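Local atomic coordinates of DNA polymerase sliding clamp 2 (Sulfolobus tokodaii, PDB entry 3AIZ), a protein that serves as a subunit of the ring-shaped sliding clamp that encircles DNA and tethers the replicative polymerase and other DNA-processing proteins to it. Residues 7-12 with 80-85; 76-81 with 98-103; 144-149 with 179-184; 159-164 with 220-225; 206-211 with 228-233. All blocks are in the same frame, centred on the assembly; numbering follows the deposited sequence.

The five contacts fall into two groups, one in each domain of the clamp subunit. Contacts 1 and 2 lie in the N-terminal domain with centres about 9 Å apart; they share Gly80 and Lys81, where helix 72-80 gives way to the loop that contact 1 uses. Contacts 3, 4 and 5 form a cluster in the C-terminal domain, with centres 13 to 15 Å from one another. Contact 5 is the most central, its centre about 7 Å from that of the chain, whereas contacts 2 and 4, whose centres are about 40 Å apart, belong to opposite sides. Contacts 1 and 2 each include a sulfate, and contact 3 borders the interface with a chain of sliding clamp C.

Contact 1: residues 7-12 with 80-85; sequences SSAKDF and GKAKSK. With SO4 (sulfate ion), chain F.
Ala9 and Ala82 meet through their methyl groups, Ala9 CB standing 4.1 Å from Ala82 CB where the first turn of helix 9-16 faces the loop 80-85. The second apolar touch is made by two lysine chains. Lys10 CD lies 3.9 Å from Lys85 CG, and the chains cross obliquely; their aliphatic parts pack, and their amino groups turn to different partners. Lys10 bends at its third and fourth torsions, bringing NZ to within 3.5 Å of Asp11 OD1 in a salt bridge.

Among the hydrogen bonds, Ser8 is the N-cap of the helix: its OG accepts from Asp11 N at 3.0 Å with an N-H...O angle of 162°. On the loop side lies a sulfate, probably from the crystallisation liquor. Ser84 OG donates to sulfate O2 and Lys85 N to O4, each at 2.8 Å; Lys85 NZ adds a weak bond to O1, and Lys106 NZ is also hydrogen-bonded to the ion.

Ala9 packs at once on the loop after helix 72-80, on Val102 of strand 97-104 and on Val89 of strand 88-93, and the start of helix 9-16 thus sits against both loop and strands.

Contact 2: residues 76-81 with 98-103; sequences KKILGK and LKVTVR. With SO4 (sulfate ion), chain E.
Arg103 NH2, on the strand whose Val100 and Val102 pack against Ile78 and Leu79, is hydrogen-bonded both to a sulfate and to Thr90 OG1. Its bond to sulfate O2 measures 3.0 Å, with an N-H...O angle of 155°. Arg103 NH1 donates to O3 of the same ion in a straighter bond of 3.2 Å; the sulfate sits at the guanidinium edge, its sulfur in the plane. Thr101 CG2 lies over the centre of one face of that group, 3.6 Å above the plane. Through its extended chain Lys99 NZ comes to 3.6 Å from sulfate O1, and the anion, probably from the crystallisation liquor, would be drawn by both positive charges.

The helix meets the other side of the strand mainly through apolar side chains. With CG1 anti to its backbone N (chi1 177°), Ile78 turns two branches to the strand: the Ile78 and Val102 side chains slide past each other in opposite directions, Ile78 CG1 3.8 Å from Val102 CG2, while Ile78 CG2 approaches Val100 CG1 at 4.1 Å. The backbone comes closer still, Ile78 O lying 3.6 Å from Val102 CG2. Leu79 crosses Val102 at about a right angle, with Leu79 CD2 4.0 Å from Val102 CG2. That one methyl is thus touched by two consecutive helix residues.

The segment axes run nearly parallel, 16° apart. This is the helix-on-sheet layering of a sliding-clamp domain: Ile78 continues onto Ser111 and Ile113 of strand 109-120, and Leu79 onto Val89 of strand 88-93 and onto Phe12, Tyr13 and Leu16 of helix 9-16.

Contact 3: residues 144-149 with 179-184; sequences KDIARD and SLLKQD
Helix 140-150 packs on strand 175-183, the strand through which the C-terminal domain joins its neighbour in the clamp assembly, and Ile146 with Leu181 makes the main touch. The two side chains reach toward each other tip to tip. Ile146 CG1 is anti to the carbonyl carbon (chi1 -65°), and chi2 of -179° extends the chain, putting CD1 at its tip; Ile146 CD1 stands 3.8 Å from Leu181 CD1 and 4.0 Å from Leu181 CD2, facing both methyls of the leucine. Ser179 borders the same methyl, its OG 4.4 Å from Ile146 CD1, and Leu168 of the adjacent strand also packs on Ile146.

This is an intersubunit beta-sheet, as in the sliding-clamp ring: Ser179 and Leu180 pair in an antiparallel ladder with a strand of the sliding clamp C chain, and the sheet runs on from one subunit into the other.

The helix brings a salt-bridge network to the same border. Arg148 NE donates to Asp149 OD1 at 3.1 Å, a bent bond that meets the oxygen from above the carboxylate plane. Asp145 OD1 lies over one face of the guanidinium, toward its rim, a long 3.9 Å from Arg148 NH1; at that position no N-H points at it, and any attraction is probably of charge alone. Asp149 OD2 is hydrogen-bonded to Tyr105 OH of the sliding clamp C chain, whose side chain also packs on Asp145 and Leu181.

Contact 4: residues 159-164 with 220-225; sequences ISADEN and VGFGNN
Ile159 and Phe222 carry the contact, their side chains coming from opposite directions across two strands that cross at 85°, with the segment axes 8.4 Å apart at their nearest. The central interaction is a CH-pi contact: Ile159 CG2 sits over one face of the Phe222 ring, 4.0 Å from the centroid and 17° off the normal, slightly toward the rim.

Plain apolar packing extends this along the ring. Ile159 CG1, anti to the backbone N (chi1 -171°), carries the other branch along the same face, toward the CE2-CZ side, where Ile159 CD1 is 3.7 Å from Phe222 CE2. The two branches lie side by side on one face, CG2 nearer CE1 and CD1 nearer CE2. Ser160 takes part through its backbone: its CA lies at the ring edge, 4.3 Å from Phe222 CZ. Ala161 CB adds an oblique approach to Phe222 CZ at 4.4 Å.

The polar interactions stay outside this apolar patch. In the loop after strand 156-161, Asp162 OD1 accepts from Asn164 N at 2.9 Å, an Asx turn that shapes the way into strand 165-172.

Val134 and Phe136 of strand 134-138, together with Tyr200 of strand 196-201, pack around Phe222, deep within the C-terminal domain. With no hydrogen bond or salt bridge joining the two segments, their hold on each other rests on the fit of one branched side chain, Ile159, to an aromatic face, and on the burial of both from water.

Contact 5: residues 206-211 with 228-233; sequences KDVFKV and MKIEVP
The Phe209 ring approaches Ile230 obliquely, its CE1 4.4 Å from Ile230 CG1. The ring belongs to helix 202-211, which packs on strand 226-233 in the C-terminal domain of the clamp, a domain built, like its N-terminal counterpart, from a pair of helices laid on beta-sheet. Although the CB of Phe209 points away from the strand, the ring swings back toward it. Leu143 and Ala147 of helix 140-150 also touch Phe209.

Val208 makes the second apolar touch, with its CG1 4.3 Å from Ile230 CG1. The first torsion of Val208 (chi1 174°) sets this methyl anti to the backbone N, which aims it at Ile230. One methylene of Ile230 is thus met by two consecutive helix residues, through an aliphatic branch and an aromatic CH carbon, CE1. These separations are those of ordinary van der Waals packing. The CA atoms of Val208 and Ile230 are the nearest CA pair, 8.4 Å apart, which leaves the gap between helix and strand to be bridged by side chains alone.

Strand 226-233 is paired with strands 239-244 and 218-223, whose Ile244, Val218 and Val220 pack on Ile230. Lys229 and Glu231 flank Ile230 in sequence and make a salt bridge along the strand, Lys229 NZ lying 3.3 Å from Glu231 OE2.

Contact 1: residues 7-12 with 80-85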
# COMPACT_ATOMS: atom_id res chain seq x y z
N SER A 7 30.82 -9.66 14.04
CA SER A 7 30.46 -8.26 14.29
C SER A 7 29.39 -7.69 13.36
O SER A 7 29.01 -6.53 13.50
CB SER A 7 31.71 -7.38 14.24
OG SER A 7 32.22 -7.30 12.92
N SER A 8 28.91 -8.48 12.40
CA SER A 8 27.92 -7.98 11.45
C SER A 8 26.89 -9.01 11.02
O SER A 8 27.19 -9.92 10.25
CB SER A 8 28.61 -7.39 10.22
OG SER A 8 27.66 -6.95 9.27
N ALA A 9 25.67 -8.86 11.52
CA ALA A 9 24.57 -9.73 11.13
C ALA A 9 24.25 -9.54 9.65
O ALA A 9 23.99 -10.51 8.94
CB ALA A 9 23.34 -9.44 11.98
N LYS A 10 24.26 -8.29 9.20
CA LYS A 10 23.94 -7.97 7.82
C LYS A 10 24.89 -8.65 6.85
O LYS A 10 24.46 -9.33 5.92
CB LYS A 10 23.96 -6.45 7.60
CG LYS A 10 23.30 -6.02 6.30
CD LYS A 10 23.47 -4.52 6.06
CE LYS A 10 24.91 -4.17 5.69
NZ LYS A 10 25.32 -4.81 4.41
N ASP A 11 26.19 -8.48 7.08
CA ASP A 11 27.21 -9.08 6.22
C ASP A 11 27.10 -10.60 6.20
O ASP A 11 27.22 -11.23 5.14
CB ASP A 11 28.61 -8.64 6.65
CG ASP A 11 28.88 -7.18 6.34
OD1 ASP A 11 28.16 -6.61 5.48
OD2 ASP A 11 29.80 -6.60 6.94
N PHE A 12 26.87 -11.19 7.37
CA PHE A 12 26.68 -12.63 7.49
C PHE A 12 25.54 -13.08 6.57
O PHE A 12 25.64 -14.10 5.89
CB PHE A 12 26.36 -13.00 8.94
CG PHE A 12 26.65 -14.43 9.29
CD1 PHE A 12 27.42 -14.74 10.40
CD2 PHE A 12 26.16 -15.47 8.51
CE1 PHE A 12 27.69 -16.05 10.73
CE2 PHE A 12 26.44 -16.78 8.84
CZ PHE A 12 27.20 -17.08 9.95
N GLY A 80 17.77 -11.88 9.22
CA GLY A 80 16.93 -10.84 8.65
C GLY A 80 16.25 -10.01 9.72
O GLY A 80 15.82 -8.89 9.47
N LYS A 81 16.17 -10.57 10.93
CA LYS A 81 15.57 -9.87 12.07
C LYS A 81 16.49 -8.78 12.61
O LYS A 81 16.21 -8.19 13.65
CB LYS A 81 15.22 -10.86 13.18
CG LYS A 81 14.21 -11.92 12.78
CD LYS A 81 13.88 -12.83 13.96
CE LYS A 81 12.91 -13.93 13.54
NZ LYS A 81 11.64 -13.37 13.00
N ALA A 82 17.58 -8.52 11.90
CA ALA A 82 18.53 -7.50 12.31
C ALA A 82 17.90 -6.12 12.26
O ALA A 82 17.74 -5.54 11.19
CB ALA A 82 19.77 -7.55 11.43
N LYS A 83 17.53 -5.60 13.43
CA LYS A 83 16.92 -4.28 13.53
C LYS A 83 17.81 -3.20 12.92
O LYS A 83 17.32 -2.28 12.26
CB LYS A 83 16.61 -3.94 14.99
CG LYS A 83 15.48 -4.76 15.60
CD LYS A 83 14.15 -4.44 14.95
CE LYS A 83 13.01 -5.24 15.57
NZ LYS A 83 13.20 -6.71 15.39
N SER A 84 19.11 -3.32 13.15
CA SER A 84 20.07 -2.33 12.67
C SER A 84 21.16 -2.97 11.82
O SER A 84 21.29 -4.19 11.77
CB SER A 84 20.69 -1.58 13.85
OG SER A 84 21.63 -0.61 13.41
N LYS A 85 21.95 -2.13 11.15
CA LYS A 85 23.08 -2.61 10.36
C LYS A 85 24.31 -2.78 11.23
O LYS A 85 25.37 -3.19 10.75
CB LYS A 85 23.37 -1.65 9.21
CG LYS A 85 22.24 -1.51 8.20
CD LYS A 85 22.61 -0.55 7.08
CE LYS A 85 21.47 -0.39 6.09
NZ LYS A 85 20.23 0.12 6.75
S SO4 F . 20.33 1.39 10.63
O1 SO4 F . 20.72 2.18 9.47
O2 SO4 F . 21.27 1.63 11.72
O3 SO4 F . 18.98 1.76 11.05
O4 SO4 F . 20.34 -0.03 10.27

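Contact 2: residues 76-81 with 98-103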
# COMPACT_ATOMS: atom_id res chain seq x y z
N LYS A 76 18.87 -17.88 7.89
CA LYS A 76 18.61 -16.65 7.16
C LYS A 76 17.49 -15.85 7.81
O LYS A 76 17.56 -14.62 7.90
CB LYS A 76 18.28 -16.94 5.69
CG LYS A 76 19.46 -17.43 4.87
CD LYS A 76 19.09 -17.58 3.40
CE LYS A 76 20.28 -18.03 2.56
NZ LYS A 76 19.94 -18.19 1.12
N LYS A 77 16.46 -16.55 8.28
CA LYS A 77 15.34 -15.91 8.94
C LYS A 77 15.79 -15.06 10.13
O LYS A 77 15.37 -13.91 10.28
CB LYS A 77 14.32 -16.95 9.41
CG LYS A 77 13.67 -17.74 8.28
CD LYS A 77 12.66 -18.75 8.81
CE LYS A 77 12.02 -19.54 7.68
NZ LYS A 77 11.01 -20.51 8.17
N ILE A 78 16.65 -15.63 10.96
CA ILE A 78 17.13 -14.95 12.16
C ILE A 78 18.01 -13.74 11.83
O ILE A 78 17.94 -12.71 12.52
CB ILE A 78 17.91 -15.91 13.08
CG1 ILE A 78 18.46 -15.16 14.30
CG2 ILE A 78 19.03 -16.60 12.32
CD1 ILE A 78 17.39 -14.55 15.18
N LEU A 79 18.82 -13.85 10.78
CA LEU A 79 19.71 -12.76 10.39
C LEU A 79 18.94 -11.59 9.77
O LEU A 79 19.41 -10.45 9.80
CB LEU A 79 20.78 -13.27 9.42
CG LEU A 79 21.77 -14.27 10.01
CD1 LEU A 79 22.77 -14.73 8.96
CD2 LEU A 79 22.49 -13.67 11.21
N GLY A 80 17.77 -11.88 9.22
CA GLY A 80 16.93 -10.84 8.65
C GLY A 80 16.25 -10.01 9.72
O GLY A 80 15.82 -8.89 9.47
N LYS A 81 16.17 -10.57 10.93
CA LYS A 81 15.57 -9.87 12.07
C LYS A 81 16.49 -8.78 12.61
O LYS A 81 16.21 -8.19 13.65
CB LYS A 81 15.22 -10.86 13.18
CG LYS A 81 14.21 -11.92 12.78
CD LYS A 81 13.88 -12.83 13.96
CE LYS A 81 12.91 -13.93 13.54
NZ LYS A 81 11.64 -13.37 13.00
N LEU A 98 22.57 -25.93 17.06
CA LEU A 98 23.26 -24.65 17.07
C LEU A 98 22.33 -23.52 17.48
O LEU A 98 21.23 -23.38 16.95
CB LEU A 98 23.86 -24.37 15.69
CG LEU A 98 24.64 -23.06 15.51
CD1 LEU A 98 25.84 -23.02 16.44
CD2 LEU A 98 25.07 -22.91 14.06
N LYS A 99 22.78 -22.70 18.43
CA LYS A 99 22.01 -21.54 18.87
C LYS A 99 22.58 -20.26 18.27
O LYS A 99 23.73 -19.91 18.51
CB LYS A 99 22.02 -21.45 20.40
CG LYS A 99 21.34 -20.20 20.95
CD LYS A 99 21.45 -20.13 22.46
CE LYS A 99 20.84 -18.85 23.00
NZ LYS A 99 20.98 -18.75 24.47
N VAL A 100 21.76 -19.56 17.50
CA VAL A 100 22.19 -18.31 16.87
C VAL A 100 21.48 -17.12 17.49
O VAL A 100 20.26 -17.11 17.62
CB VAL A 100 21.93 -18.33 15.35
CG1 VAL A 100 22.38 -17.02 14.73
CG2 VAL A 100 22.64 -19.50 14.70
N THR A 101 22.25 -16.11 17.87
CA THR A 101 21.69 -14.91 18.49
C THR A 101 22.12 -13.64 17.76
O THR A 101 23.30 -13.45 17.47
CB THR A 101 22.10 -14.79 19.97
OG1 THR A 101 21.68 -15.96 20.69
CG2 THR A 101 21.48 -13.56 20.60
N VAL A 102 21.15 -12.78 17.47
CA VAL A 102 21.43 -11.49 16.87
C VAL A 102 21.19 -10.39 17.89
O VAL A 102 20.10 -10.28 18.45
CB VAL A 102 20.55 -11.23 15.63
CG1 VAL A 102 20.74 -9.81 15.13
CG2 VAL A 102 20.88 -12.23 14.53
N ARG A 103 22.21 -9.57 18.13
CA ARG A 103 22.15 -8.54 19.16
C ARG A 103 22.29 -7.15 18.55
O ARG A 103 23.24 -6.88 17.82
CB ARG A 103 23.24 -8.77 20.20
CG ARG A 103 23.37 -10.22 20.63
CD ARG A 103 24.62 -10.46 21.44
NE ARG A 103 24.83 -11.88 21.69
CZ ARG A 103 24.28 -12.54 22.71
NH1 ARG A 103 23.50 -11.91 23.57
NH2 ARG A 103 24.52 -13.84 22.86
S SO4 E . 22.39 -14.99 25.87
O1 SO4 E . 21.33 -15.81 26.45
O2 SO4 E . 22.72 -15.49 24.53
O3 SO4 E . 21.94 -13.60 25.79
O4 SO4 E . 23.58 -15.07 26.71

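Contact 3: residues 144-149 with 179-184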
# COMPACT_ATOMS: atom_id res chain seq x y z
N LYS A 144 28.58 -7.28 -12.00
CA LYS A 144 27.15 -7.49 -12.15
C LYS A 144 26.68 -6.95 -13.50
O LYS A 144 25.90 -7.59 -14.19
CB LYS A 144 26.38 -6.81 -11.01
CG LYS A 144 24.88 -7.09 -11.02
CD LYS A 144 24.22 -6.49 -9.79
CE LYS A 144 22.76 -6.89 -9.70
NZ LYS A 144 22.13 -6.37 -8.45
N ASP A 145 27.16 -5.76 -13.86
CA ASP A 145 26.85 -5.17 -15.15
C ASP A 145 27.31 -6.07 -16.29
O ASP A 145 26.59 -6.28 -17.27
CB ASP A 145 27.48 -3.78 -15.29
CG ASP A 145 26.81 -2.75 -14.41
OD1 ASP A 145 25.63 -2.95 -14.04
OD2 ASP A 145 27.45 -1.72 -14.09
N ILE A 146 28.52 -6.61 -16.17
CA ILE A 146 29.06 -7.53 -17.16
C ILE A 146 28.23 -8.80 -17.24
O ILE A 146 28.07 -9.39 -18.31
CB ILE A 146 30.53 -7.89 -16.85
CG1 ILE A 146 31.41 -6.65 -16.98
CG2 ILE A 146 31.02 -8.99 -17.78
CD1 ILE A 146 32.88 -6.92 -16.72
N ALA A 147 27.69 -9.23 -16.10
CA ALA A 147 26.83 -10.40 -16.06
C ALA A 147 25.56 -10.16 -16.87
O ALA A 147 25.09 -11.03 -17.60
CB ALA A 147 26.49 -10.77 -14.63
N ARG A 148 25.01 -8.96 -16.73
CA ARG A 148 23.84 -8.56 -17.50
C ARG A 148 24.15 -8.56 -18.99
O ARG A 148 23.35 -9.04 -19.81
CB ARG A 148 23.36 -7.17 -17.07
CG ARG A 148 22.42 -6.50 -18.05
CD ARG A 148 22.56 -4.99 -17.97
NE ARG A 148 23.94 -4.57 -18.18
CZ ARG A 148 24.41 -3.36 -17.90
NH1 ARG A 148 23.60 -2.45 -17.38
NH2 ARG A 148 25.68 -3.07 -18.12
N ASP A 149 25.31 -8.02 -19.35
CA ASP A 149 25.75 -8.02 -20.74
C ASP A 149 25.82 -9.44 -21.28
O ASP A 149 25.27 -9.75 -22.33
CB ASP A 149 27.12 -7.36 -20.87
CG ASP A 149 27.10 -5.89 -20.49
OD1 ASP A 149 25.99 -5.33 -20.33
OD2 ASP A 149 28.18 -5.29 -20.37
N SER A 179 33.89 -6.74 -23.86
CA SER A 179 34.17 -5.66 -22.93
C SER A 179 35.66 -5.62 -22.58
O SER A 179 36.35 -6.63 -22.63
CB SER A 179 33.33 -5.80 -21.66
OG SER A 179 33.57 -7.05 -21.03
N LEU A 180 36.14 -4.43 -22.22
CA LEU A 180 37.54 -4.25 -21.88
C LEU A 180 37.69 -3.61 -20.50
O LEU A 180 37.13 -2.54 -20.24
CB LEU A 180 38.24 -3.38 -22.92
CG LEU A 180 38.13 -3.84 -24.38
CD1 LEU A 180 38.77 -2.83 -25.32
CD2 LEU A 180 38.75 -5.22 -24.55
N LEU A 181 38.44 -4.27 -19.63
CA LEU A 181 38.69 -3.75 -18.29
C LEU A 181 40.15 -3.35 -18.16
O LEU A 181 41.05 -4.15 -18.42
CB LEU A 181 38.31 -4.78 -17.23
CG LEU A 181 36.91 -5.39 -17.37
CD1 LEU A 181 36.61 -6.32 -16.21
CD2 LEU A 181 35.86 -4.29 -17.46
N LYS A 182 40.39 -2.10 -17.75
CA LYS A 182 41.74 -1.59 -17.61
C LYS A 182 41.88 -0.89 -16.26
O LYS A 182 40.90 -0.68 -15.56
CB LYS A 182 42.06 -0.61 -18.74
CG LYS A 182 41.59 -1.08 -20.11
CD LYS A 182 41.94 -0.09 -21.21
CE LYS A 182 43.42 -0.11 -21.54
NZ LYS A 182 43.73 0.67 -22.77
N GLN A 183 43.12 -0.53 -15.91
CA GLN A 183 43.37 0.19 -14.67
C GLN A 183 42.54 1.48 -14.62
O GLN A 183 42.41 2.18 -15.62
CB GLN A 183 44.86 0.53 -14.55
CG GLN A 183 45.21 1.33 -13.31
CD GLN A 183 44.96 0.55 -12.03
OE1 GLN A 183 45.33 -0.63 -11.93
NE2 GLN A 183 44.34 1.19 -11.05
N ASP A 184 41.98 1.77 -13.45
CA ASP A 184 41.18 2.97 -13.24
C ASP A 184 39.94 3.01 -14.12
O ASP A 184 39.25 4.03 -14.19
CB ASP A 184 42.02 4.23 -13.48
CG ASP A 184 43.16 4.37 -12.48
OD1 ASP A 184 43.11 3.72 -11.42
OD2 ASP A 184 44.10 5.14 -12.77

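Contact 4: residues 159-164 with 220-225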
# COMPACT_ATOMS: atom_id res chain seq x y z
N ILE A 159 37.74 -15.04 -21.27
CA ILE A 159 38.47 -13.98 -20.60
C ILE A 159 39.97 -14.13 -20.86
O ILE A 159 40.51 -15.23 -20.82
CB ILE A 159 38.19 -13.96 -19.08
CG1 ILE A 159 38.79 -12.71 -18.44
CG2 ILE A 159 38.72 -15.22 -18.42
CD1 ILE A 159 38.36 -12.50 -17.00
N SER A 160 40.62 -13.01 -21.16
CA SER A 160 42.05 -13.01 -21.45
C SER A 160 42.65 -11.65 -21.14
O SER A 160 41.96 -10.64 -21.18
CB SER A 160 42.29 -13.37 -22.92
OG SER A 160 41.79 -12.36 -23.78
N ALA A 161 43.94 -11.63 -20.82
CA ALA A 161 44.58 -10.38 -20.44
C ALA A 161 46.02 -10.28 -20.90
O ALA A 161 46.76 -11.27 -20.89
CB ALA A 161 44.49 -10.18 -18.93
N ASP A 162 46.41 -9.08 -21.33
CA ASP A 162 47.81 -8.77 -21.55
C ASP A 162 48.30 -7.95 -20.36
O ASP A 162 47.67 -7.97 -19.30
CB ASP A 162 48.01 -8.01 -22.87
CG ASP A 162 47.23 -6.70 -22.91
OD1 ASP A 162 46.86 -6.19 -21.84
OD2 ASP A 162 47.00 -6.19 -24.03
N GLU A 163 49.39 -7.23 -20.53
CA GLU A 163 49.99 -6.51 -19.41
C GLU A 163 49.09 -5.41 -18.84
O GLU A 163 49.18 -5.08 -17.65
CB GLU A 163 51.35 -5.93 -19.80
CG GLU A 163 52.11 -5.30 -18.64
CD GLU A 163 53.49 -4.80 -19.05
OE1 GLU A 163 53.85 -4.95 -20.23
OE2 GLU A 163 54.20 -4.24 -18.18
N ASN A 164 48.21 -4.85 -19.67
CA ASN A 164 47.43 -3.69 -19.25
C ASN A 164 45.92 -3.78 -19.47
O ASN A 164 45.19 -2.85 -19.15
CB ASN A 164 47.95 -2.42 -19.94
CG ASN A 164 49.34 -2.03 -19.47
OD1 ASN A 164 49.81 -2.49 -18.43
ND2 ASN A 164 50.00 -1.18 -20.24
N VAL A 220 39.36 -11.02 -8.66
CA VAL A 220 39.21 -12.09 -9.64
C VAL A 220 40.58 -12.56 -10.12
O VAL A 220 41.40 -11.76 -10.56
CB VAL A 220 38.39 -11.63 -10.86
CG1 VAL A 220 38.30 -12.75 -11.89
CG2 VAL A 220 37.01 -11.18 -10.43
N GLY A 221 40.82 -13.86 -10.02
CA GLY A 221 42.07 -14.44 -10.46
C GLY A 221 41.86 -15.59 -11.41
O GLY A 221 40.91 -16.35 -11.28
N PHE A 222 42.76 -15.73 -12.38
CA PHE A 222 42.71 -16.84 -13.32
C PHE A 222 44.04 -16.98 -14.06
O PHE A 222 44.97 -16.20 -13.83
CB PHE A 222 41.57 -16.66 -14.33
CG PHE A 222 41.81 -15.58 -15.34
CD1 PHE A 222 42.22 -15.90 -16.63
CD2 PHE A 222 41.63 -14.24 -15.02
CE1 PHE A 222 42.45 -14.91 -17.57
CE2 PHE A 222 41.86 -13.25 -15.95
CZ PHE A 222 42.26 -13.58 -17.23
N GLY A 223 44.13 -17.98 -14.93
CA GLY A 223 45.32 -18.21 -15.71
C GLY A 223 45.00 -19.03 -16.94
O GLY A 223 43.83 -19.27 -17.24
N ASN A 224 46.03 -19.46 -17.66
CA ASN A 224 45.83 -20.24 -18.88
C ASN A 224 45.10 -21.55 -18.63
O ASN A 224 45.67 -22.50 -18.10
CB ASN A 224 47.15 -20.50 -19.60
CG ASN A 224 47.51 -19.40 -20.57
OD1 ASN A 224 47.76 -18.27 -20.18
ND2 ASN A 224 47.54 -19.74 -21.86
N ASN A 225 43.83 -21.59 -19.02
CA ASN A 225 43.02 -22.80 -18.92
C ASN A 225 43.01 -23.41 -17.51
O ASN A 225 42.98 -24.63 -17.35
CB ASN A 225 43.49 -23.84 -19.94
CG ASN A 225 43.36 -23.35 -21.37
OD1 ASN A 225 42.59 -22.43 -21.66
ND2 ASN A 225 44.11 -23.96 -22.28

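Contact 5: residues 206-211 with 228-233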
# COMPACT_ATOMS: atom_id res chain seq x y z
N LYS A 206 27.87 -15.77 -14.90
CA LYS A 206 26.81 -14.78 -14.74
C LYS A 206 26.26 -14.80 -13.32
O LYS A 206 26.22 -13.77 -12.64
CB LYS A 206 25.68 -15.05 -15.74
CG LYS A 206 24.56 -14.03 -15.72
CD LYS A 206 23.29 -14.62 -16.33
CE LYS A 206 23.57 -15.33 -17.64
NZ LYS A 206 22.35 -15.95 -18.22
N ASP A 207 25.84 -15.98 -12.87
CA ASP A 207 25.29 -16.14 -11.52
C ASP A 207 26.26 -15.64 -10.45
O ASP A 207 25.87 -14.88 -9.56
CB ASP A 207 24.95 -17.61 -11.26
CG ASP A 207 23.81 -18.11 -12.11
OD1 ASP A 207 23.18 -17.28 -12.80
OD2 ASP A 207 23.54 -19.33 -12.09
N VAL A 208 27.51 -16.07 -10.54
CA VAL A 208 28.54 -15.65 -9.59
C VAL A 208 28.73 -14.14 -9.60
O VAL A 208 28.62 -13.48 -8.57
CB VAL A 208 29.89 -16.34 -9.88
CG1 VAL A 208 30.97 -15.78 -8.98
CG2 VAL A 208 29.77 -17.84 -9.71
N PHE A 209 29.02 -13.60 -10.78
CA PHE A 209 29.25 -12.16 -10.93
C PHE A 209 28.13 -11.33 -10.32
O PHE A 209 28.38 -10.34 -9.64
CB PHE A 209 29.43 -11.81 -12.41
CG PHE A 209 30.85 -11.92 -12.89
CD1 PHE A 209 31.73 -12.81 -12.30
CD2 PHE A 209 31.30 -11.14 -13.94
CE1 PHE A 209 33.03 -12.91 -12.74
CE2 PHE A 209 32.60 -11.24 -14.39
CZ PHE A 209 33.47 -12.12 -13.79
N LYS A 210 26.89 -11.74 -10.57
CA LYS A 210 25.73 -11.03 -10.05
C LYS A 210 25.77 -10.96 -8.53
O LYS A 210 25.37 -9.96 -7.93
CB LYS A 210 24.44 -11.71 -10.53
CG LYS A 210 23.16 -10.97 -10.16
CD LYS A 210 21.95 -11.61 -10.83
CE LYS A 210 20.65 -10.94 -10.40
NZ LYS A 210 20.38 -11.14 -8.94
N VAL A 211 26.27 -12.03 -7.91
CA VAL A 211 26.34 -12.12 -6.46
C VAL A 211 27.43 -11.21 -5.87
O VAL A 211 27.28 -10.68 -4.77
CB VAL A 211 26.60 -13.57 -6.00
CG1 VAL A 211 26.94 -13.62 -4.52
CG2 VAL A 211 25.38 -14.44 -6.30
N MET A 228 39.01 -20.22 -12.35
CA MET A 228 38.98 -18.81 -11.95
C MET A 228 38.53 -18.69 -10.50
O MET A 228 37.62 -19.38 -10.06
CB MET A 228 38.05 -18.02 -12.86
CG MET A 228 37.76 -16.60 -12.38
SD MET A 228 36.50 -15.74 -13.34
CE MET A 228 37.39 -15.42 -14.86
N LYS A 229 39.18 -17.79 -9.76
CA LYS A 229 38.87 -17.59 -8.36
C LYS A 229 38.30 -16.20 -8.11
O LYS A 229 38.92 -15.19 -8.45
CB LYS A 229 40.14 -17.79 -7.52
CG LYS A 229 39.95 -17.54 -6.03
CD LYS A 229 41.29 -17.62 -5.31
CE LYS A 229 41.13 -17.43 -3.81
NZ LYS A 229 42.44 -17.51 -3.11
N ILE A 230 37.11 -16.14 -7.52
CA ILE A 230 36.50 -14.87 -7.14
C ILE A 230 36.43 -14.73 -5.62
O ILE A 230 35.88 -15.60 -4.94
CB ILE A 230 35.08 -14.70 -7.74
CG1 ILE A 230 35.14 -14.58 -9.26
CG2 ILE A 230 34.41 -13.47 -7.15
CD1 ILE A 230 35.32 -15.89 -9.97
N GLU A 231 36.98 -13.64 -5.10
CA GLU A 231 36.92 -13.36 -3.68
C GLU A 231 35.97 -12.19 -3.42
O GLU A 231 36.15 -11.10 -3.96
CB GLU A 231 38.31 -13.03 -3.13
CG GLU A 231 39.36 -14.10 -3.40
CD GLU A 231 40.70 -13.77 -2.76
OE1 GLU A 231 40.72 -13.00 -1.78
OE2 GLU A 231 41.73 -14.28 -3.24
N VAL A 232 34.97 -12.43 -2.58
CA VAL A 232 33.97 -11.41 -2.26
C VAL A 232 34.04 -11.06 -0.78
O VAL A 232 33.31 -11.61 0.03
CB VAL A 232 32.55 -11.90 -2.60
CG1 VAL A 232 31.55 -10.77 -2.40
CG2 VAL A 232 32.49 -12.41 -4.03
N PRO A 233 34.93 -10.12 -0.43
CA PRO A 233 35.15 -9.69 0.96
C PRO A 233 34.03 -8.78 1.45
O PRO A 233 33.41 -8.08 0.65
CB PRO A 233 36.46 -8.90 0.88
CG PRO A 233 37.02 -9.16 -0.49
CD PRO A 233 35.85 -9.43 -1.36